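Local coordinates for oxidoreductase, 2OG-Fe oxygenase family protein, putative, expressed (Oryza sativa subsp. japonica, PDB 5XOI) that probably acts as an iron- and 2-oxoglutarate-dependent dioxygenase of the AlkB family, represented here by its oxygenase domain with manganese in the metal site, at residues L6-L9 and R10-M13; Q25-I28 and I29-Q33; D181-S184 and G185-L188. All coordinates share one frame; numbering follows the deposited sequence.

Contact 1. Residues L6-L9 and R10-M13; sequences LQYL and RPGM
The tight hairpin in which L9 and M13 face each other, strand 6-10 turning back into strand 13-16, illustrates how a beta turn and a beta bulge can be built side by side. R10 to M13 form a type II beta turn, closed by M13 N bonding to R10 O at 2.8 Å, with G12 supplying the positive phi (75°) of its third position. Beyond it, L9 N donates to M13 O at 2.9 Å, a nearly straight bond (166°). L9 and R10 together thus stand opposite the single residue M13, which is a beta bulge; R10 N, buried here, finds no acceptor.

Two side-chain groups lie on the turn. The Y8 ring reaches forward because its CG is anti to the backbone N (chi1 180°), beside the carbonyl carbon. This brings one ring face over the backbone of R10, whose O sits 3.6 Å above the ring plane, offset toward the rim, while Y8 CZ comes within 3.5 Å of R10 C. At the far end, Y8 OH meets the P11 ring, 3.2 Å from P11 CG. This hydroxyl finds its polar partner in E115, whose carboxylate also takes the N-H of G12 and so ties the tyrosine to the turn. The other group is apolar: the extended chain of M13 crosses the L9 side chain at a slant, with M13 CE 3.8 Å from L9 CD1.

R10 sends its guanidinium outward to S194 and to a salt bridge with D170. F103 and L104 of helix 87-106 pack against Y8, whereas L9 and M13 lie against Y168 of strand 163-169, where M13 also touches F166.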
loop_
_atom_site.group_PDB
_atom_site.type_symbol
_atom_site.label_atom_id
_atom_site.label_comp_id
_atom_site.label_asym_id
_atom_site.label_seq_id
_atom_site.Cartn_x
_atom_site.Cartn_y
_atom_site.Cartn_z
ATOM N N LEU A 6 8.233 10.615 -11.581
ATOM C CA LEU A 6 7.561 9.338 -11.783
ATOM C C LEU A 6 8.565 8.374 -12.385
ATOM O O LEU A 6 9.287 8.723 -13.328
ATOM C CB LEU A 6 6.332 9.462 -12.687
ATOM C CG LEU A 6 5.033 9.765 -11.940
ATOM C CD1 LEU A 6 4.878 11.268 -11.744
ATOM C CD2 LEU A 6 3.836 9.199 -12.691
ATOM N N GLN A 7 8.624 7.174 -11.832
ATOM C CA GLN A 7 9.662 6.221 -12.182
ATOM C C GLN A 7 9.027 4.905 -12.592
ATOM O O GLN A 7 8.142 4.395 -11.903
ATOM C CB GLN A 7 10.632 6.035 -11.020
ATOM C CG GLN A 7 11.543 7.239 -10.836
ATOM C CD GLN A 7 12.206 7.253 -9.480
ATOM O OE1 GLN A 7 12.413 6.205 -8.874
ATOM N NE2 GLN A 7 12.534 8.439 -8.991
ATOM N N TYR A 8 9.463 4.386 -13.735
ATOM C CA TYR A 8 8.993 3.121 -14.276
ATOM C C TYR A 8 9.857 2.000 -13.715
ATOM O O TYR A 8 11.068 1.964 -13.961
ATOM C CB TYR A 8 9.073 3.171 -15.802
ATOM C CG TYR A 8 8.636 1.941 -16.530
ATOM C CD1 TYR A 8 9.544 0.943 -16.859
ATOM C CD2 TYR A 8 7.321 1.780 -16.926
ATOM C CE1 TYR A 8 9.142 -0.189 -17.544
ATOM C CE2 TYR A 8 6.915 0.658 -17.615
ATOM C CZ TYR A 8 7.831 -0.320 -17.925
ATOM O OH TYR A 8 7.422 -1.433 -18.623
ATOM N N LEU A 9 9.252 1.096 -12.944
ATOM C CA LEU A 9 10.037 0.034 -12.327
ATOM C C LEU A 9 10.017 -1.260 -13.125
ATOM O O LEU A 9 11.001 -2.004 -13.110
ATOM C CB LEU A 9 9.530 -0.246 -10.909
ATOM C CG LEU A 9 9.588 0.905 -9.903
ATOM C CD1 LEU A 9 9.355 0.357 -8.506
ATOM C CD2 LEU A 9 10.913 1.637 -9.987
ATOM N N ARG A 10 8.915 -1.539 -13.801
ATOM C CA ARG A 10 8.723 -2.700 -14.652
ATOM C C ARG A 10 7.325 -2.578 -15.242
ATOM O O ARG A 10 6.555 -1.699 -14.816
ATOM C CB ARG A 10 8.894 -4.011 -13.876
ATOM C CG ARG A 10 8.389 -4.028 -12.470
ATOM C CD ARG A 10 8.668 -5.405 -11.884
ATOM N NE ARG A 10 7.729 -6.388 -12.421
ATOM C CZ ARG A 10 7.891 -7.705 -12.337
ATOM N NH1 ARG A 10 8.960 -8.206 -11.726
ATOM N NH2 ARG A 10 6.981 -8.517 -12.861
ATOM N N PRO A 11 6.954 -3.409 -16.219
ATOM C CA PRO A 11 5.646 -3.222 -16.857
ATOM C C PRO A 11 4.499 -3.216 -15.850
ATOM O O PRO A 11 4.333 -4.138 -15.041
ATOM C CB PRO A 11 5.575 -4.397 -17.839
ATOM C CG PRO A 11 6.996 -4.627 -18.221
ATOM C CD PRO A 11 7.781 -4.389 -16.959
ATOM N N GLY A 12 3.732 -2.127 -15.867
ATOM C CA GLY A 12 2.617 -1.960 -14.956
ATOM C C GLY A 12 2.998 -1.613 -13.537
ATOM O O GLY A 12 2.170 -1.758 -12.634
ATOM N N MET A 13 4.226 -1.142 -13.305
ATOM C CA MET A 13 4.678 -0.784 -11.962
ATOM C C MET A 13 5.313 0.600 -11.998
ATOM O O MET A 13 6.397 0.779 -12.562
ATOM C CB MET A 13 5.661 -1.820 -11.420
ATOM C CG MET A 13 6.037 -1.600 -9.967
ATOM S SD MET A 13 7.007 -2.984 -9.373
ATOM C CE MET A 13 7.079 -2.609 -7.617
#

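Contact 2. Residues Q25-I28 and I29-Q33; sequences QVDI and IRRCQ
D27 and R31, one helical turn apart, form a salt bridge through NE of the arginine. R31 NE donates to D27 OD2 at 3.1 Å (156°), on the syn side but out of the carboxylate plane, and more weakly to D27 OD1 at 3.2 Å. The carboxylate carbon, D27 CG, lies at the edge of the guanidinium, and the two planes stand almost perpendicular, 82° apart. With CG anti to its own N (chi1 -176°), D27 leans toward the next turn, where the straight R31 chain rises past it.

Beneath this bridge runs the regular alpha-helical ladder of helix 22-37: I29 N to Q25 O, R30 N to V26 O, R31 N to D27 O and C32 N to I28 O, all 2.9-3.0 Å.

Alongside, V26 and R30 point the same way. V26 CG1 sits over the centre of one R30 guanidinium face, 3.5 Å from CZ, while R30 NH2 makes a weak bond to E216 O of helix 211-217. The inner side of the helix is apolar: I28, I29 and C32 pack on strand 223-229, and the two isoleucines also on strand 155-161. D27 and R31 lie against V88 of helix 87-106.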
loop_
_atom_site.group_PDB
_atom_site.type_symbol
_atom_site.label_atom_id
_atom_site.label_comp_id
_atom_site.label_asym_id
_atom_site.label_seq_id
_atom_site.Cartn_x
_atom_site.Cartn_y
_atom_site.Cartn_z
ATOM N N GLN A 25 -1.048 14.382 3.478
ATOM C CA GLN A 25 -0.309 13.494 4.376
ATOM C C GLN A 25 -0.732 13.723 5.820
ATOM O O GLN A 25 -0.969 12.773 6.577
ATOM C CB GLN A 25 1.198 13.715 4.221
ATOM C CG GLN A 25 1.794 13.192 2.926
ATOM C CD GLN A 25 3.310 13.224 2.934
ATOM O OE1 GLN A 25 3.957 12.628 3.804
ATOM N NE2 GLN A 25 3.891 13.923 1.963
ATOM N N VAL A 26 -0.833 14.987 6.225
ATOM C CA VAL A 26 -1.282 15.269 7.584
ATOM C C VAL A 26 -2.689 14.736 7.795
ATOM O O VAL A 26 -2.988 14.113 8.823
ATOM C CB VAL A 26 -1.199 16.775 7.870
ATOM C CG1 VAL A 26 -1.733 17.073 9.269
ATOM C CG2 VAL A 26 0.230 17.243 7.711
ATOM N N ASP A 27 -3.568 14.957 6.817
ATOM C CA ASP A 27 -4.950 14.517 6.942
ATOM C C ASP A 27 -5.032 12.999 7.010
ATOM O O ASP A 27 -5.842 12.451 7.766
ATOM C CB ASP A 27 -5.764 15.051 5.761
ATOM C CG ASP A 27 -7.238 14.725 5.863
ATOM O OD1 ASP A 27 -7.816 14.867 6.959
ATOM O OD2 ASP A 27 -7.825 14.350 4.827
ATOM N N ILE A 28 -4.193 12.310 6.231
ATOM C CA ILE A 28 -4.218 10.850 6.214
ATOM C C ILE A 28 -3.786 10.302 7.568
ATOM O O ILE A 28 -4.423 9.399 8.113
ATOM C CB ILE A 28 -3.342 10.300 5.074
ATOM C CG1 ILE A 28 -4.007 10.546 3.717
ATOM C CG2 ILE A 28 -3.105 8.804 5.263
ATOM C CD1 ILE A 28 -3.036 10.505 2.559
ATOM N N ILE A 29 -2.709 10.861 8.135
ATOM C CA ILE A 29 -2.251 10.447 9.461
ATOM C C ILE A 29 -3.329 10.711 10.500
ATOM O O ILE A 29 -3.651 9.844 11.318
ATOM C CB ILE A 29 -0.944 11.172 9.839
ATOM C CG1 ILE A 29 0.193 10.836 8.861
ATOM C CG2 ILE A 29 -0.568 10.861 11.307
ATOM C CD1 ILE A 29 0.666 9.405 8.925
ATOM N N ARG A 30 -3.894 11.924 10.497
ATOM C CA ARG A 30 -4.878 12.265 11.519
ATOM C C ARG A 30 -6.102 11.353 11.437
ATOM O O ARG A 30 -6.589 10.874 12.467
ATOM C CB ARG A 30 -5.266 13.740 11.393
ATOM C CG ARG A 30 -4.205 14.681 11.955
ATOM C CD ARG A 30 -4.655 16.141 11.877
ATOM N NE ARG A 30 -3.663 17.057 12.433
ATOM C CZ ARG A 30 -3.525 18.323 12.047
ATOM N NH1 ARG A 30 -4.310 18.818 11.096
ATOM N NH2 ARG A 30 -2.599 19.094 12.601
ATOM N N ARG A 31 -6.590 11.067 10.225
ATOM C CA ARG A 31 -7.733 10.159 10.096
ATOM C C ARG A 31 -7.390 8.752 10.575
ATOM O O ARG A 31 -8.198 8.104 11.247
ATOM C CB ARG A 31 -8.219 10.108 8.651
ATOM C CG ARG A 31 -8.929 11.368 8.185
ATOM C CD ARG A 31 -9.214 11.278 6.699
ATOM N NE ARG A 31 -9.850 12.482 6.173
ATOM C CZ ARG A 31 -11.156 12.602 5.973
ATOM N NH1 ARG A 31 -11.968 11.591 6.263
ATOM N NH2 ARG A 31 -11.651 13.729 5.485
ATOM N N CYS A 32 -6.194 8.266 10.239
ATOM C CA CYS A 32 -5.791 6.928 10.656
ATOM C C CYS A 32 -5.504 6.863 12.152
ATOM O O CYS A 32 -5.726 5.823 12.782
ATOM C CB CYS A 32 -4.568 6.495 9.846
ATOM S SG CYS A 32 -4.888 6.066 8.142
ATOM N N GLN A 33 -5.024 7.960 12.747
ATOM C CA GLN A 33 -4.848 7.978 14.197
ATOM C C GLN A 33 -6.182 7.800 14.911
ATOM O O GLN A 33 -6.280 7.046 15.886
ATOM C CB GLN A 33 -4.185 9.285 14.634
ATOM C CG GLN A 33 -2.711 9.348 14.329
ATOM C CD GLN A 33 -2.136 10.718 14.585
ATOM O OE1 GLN A 33 -2.838 11.728 14.480
ATOM N NE2 GLN A 33 -0.852 10.767 14.910
#

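Contact 3. Residues D181-S184 and G185-L188; sequences DLES and GDVL
D186 folds back beneath E183, and the tight part of this turn consists of two hydrogen bonds between those residues. D186 N donates to E183 O at 2.9 Å, closing a type II beta turn from E183 to D186; in return, E183 N donates to D186 OD2, also at 2.9 Å and close to straight (163°), approaching from well above the carboxylate plane. The D186 carboxylate is placed under the turn by a CG beside its own N (chi1 -70°). G185 holds the third position with a phi of 94°, where a CB would run into S184 O.

On the looser, partly exposed side, the E183 chain reaches outward, and its OE2 stays 4.4 Å from D186 OD2. K17 NZ forms salt bridges with both carboxylates, which probably eases their mutual repulsion, while D186 OD1 accepts K18 N. S184 is buried instead, and its OG accepts the N-H of G161. Below the turn the strands spread apart: L182 CD2 only grazes L188 CB at 4.3 Å, and F166 packs against both leucines.

The turn thus carries the chain from strand 178-182 of the minor sheet to strand 187-190 of the major one, a crossing between sheets characteristic of the double-stranded beta-helix of 2-oxoglutarate oxygenases. L182 lies about 4 Å, side chain to side chain, from R223, a residue of the 2-oxoglutarate site.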
loop_
_atom_site.group_PDB
_atom_site.type_symbol
_atom_site.label_atom_id
_atom_site.label_comp_id
_atom_site.label_asym_id
_atom_site.label_seq_id
_atom_site.Cartn_x
_atom_site.Cartn_y
_atom_site.Cartn_z
ATOM N N ASP A 181 13.472 2.334 -2.352
ATOM C CA ASP A 181 13.053 3.017 -1.137
ATOM C C ASP A 181 11.704 3.694 -1.351
ATOM O O ASP A 181 11.521 4.456 -2.311
ATOM C CB ASP A 181 14.081 4.057 -0.702
ATOM C CG ASP A 181 15.336 3.441 -0.112
ATOM O OD1 ASP A 181 15.387 2.220 0.145
ATOM O OD2 ASP A 181 16.289 4.213 0.102
ATOM N N LEU A 182 10.779 3.448 -0.434
ATOM C CA LEU A 182 9.490 4.128 -0.419
ATOM C C LEU A 182 9.548 5.162 0.694
ATOM O O LEU A 182 9.568 4.808 1.880
ATOM C CB LEU A 182 8.340 3.142 -0.222
ATOM C CG LEU A 182 8.234 2.036 -1.284
ATOM C CD1 LEU A 182 7.093 1.073 -0.941
ATOM C CD2 LEU A 182 8.018 2.638 -2.657
ATOM N N GLU A 183 9.626 6.438 0.305
ATOM C CA GLU A 183 9.773 7.558 1.227
ATOM C C GLU A 183 8.415 8.188 1.491
ATOM O O GLU A 183 7.459 7.969 0.753
ATOM C CB GLU A 183 10.725 8.618 0.660
ATOM C CG GLU A 183 12.072 8.093 0.213
ATOM C CD GLU A 183 12.951 9.200 -0.340
ATOM O OE1 GLU A 183 13.874 9.646 0.367
ATOM O OE2 GLU A 183 12.707 9.634 -1.482
ATOM N N SER A 184 8.342 8.989 2.551
ATOM C CA SER A 184 7.072 9.613 2.918
ATOM C C SER A 184 6.507 10.431 1.759
ATOM O O SER A 184 7.201 11.271 1.176
ATOM C CB SER A 184 7.253 10.504 4.148
ATOM O OG SER A 184 5.997 10.824 4.719
ATOM N N GLY A 185 5.234 10.189 1.444
ATOM C CA GLY A 185 4.550 10.813 0.337
ATOM C C GLY A 185 4.566 10.022 -0.952
ATOM O O GLY A 185 3.792 10.342 -1.864
ATOM N N ASP A 186 5.418 9.005 -1.064
ATOM C CA ASP A 186 5.467 8.213 -2.289
ATOM C C ASP A 186 4.197 7.381 -2.450
ATOM O O ASP A 186 3.604 6.903 -1.475
ATOM C CB ASP A 186 6.671 7.276 -2.304
ATOM C CG ASP A 186 8.011 8.006 -2.464
ATOM O OD1 ASP A 186 8.030 9.240 -2.674
ATOM O OD2 ASP A 186 9.056 7.316 -2.376
ATOM N N VAL A 187 3.775 7.210 -3.699
ATOM C CA VAL A 187 2.691 6.292 -4.036
ATOM C C VAL A 187 3.236 5.296 -5.041
ATOM O O VAL A 187 3.843 5.689 -6.039
ATOM C CB VAL A 187 1.456 7.015 -4.604
ATOM C CG1 VAL A 187 0.429 5.990 -5.118
ATOM C CG2 VAL A 187 0.829 7.880 -3.535
ATOM N N LEU A 188 3.058 4.012 -4.756
ATOM C CA LEU A 188 3.509 2.936 -5.629
ATOM C C LEU A 188 2.285 2.224 -6.186
ATOM O O LEU A 188 1.337 1.956 -5.444
ATOM C CB LEU A 188 4.382 1.941 -4.855
ATOM C CG LEU A 188 4.794 0.691 -5.624
ATOM C CD1 LEU A 188 5.790 1.055 -6.717
ATOM C CD2 LEU A 188 5.404 -0.334 -4.670
#

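From the N terminus, contact 1 closes the hairpin of strands 6-10 and 13-16 at the edge of the large sheet; contact 2 then falls within helix 22-37, linking successive turns rather than closing a loop; contact 3, far later, closes the turn between strands 178-182 and 187-190. The three follow in series, none nesting or crossing. Contact 3 nevertheless meets both others in space. L188 CD1 lies 4.0 Å from M13 CE of contact 1, and Q25 OE1 of contact 2 probably hydrogen-bonds S184 OG at 2.9 Å. Contacts 1 and 2, their centres about 27 Å apart, are thus joined through 181-188, which connects the edge hairpin with the helix.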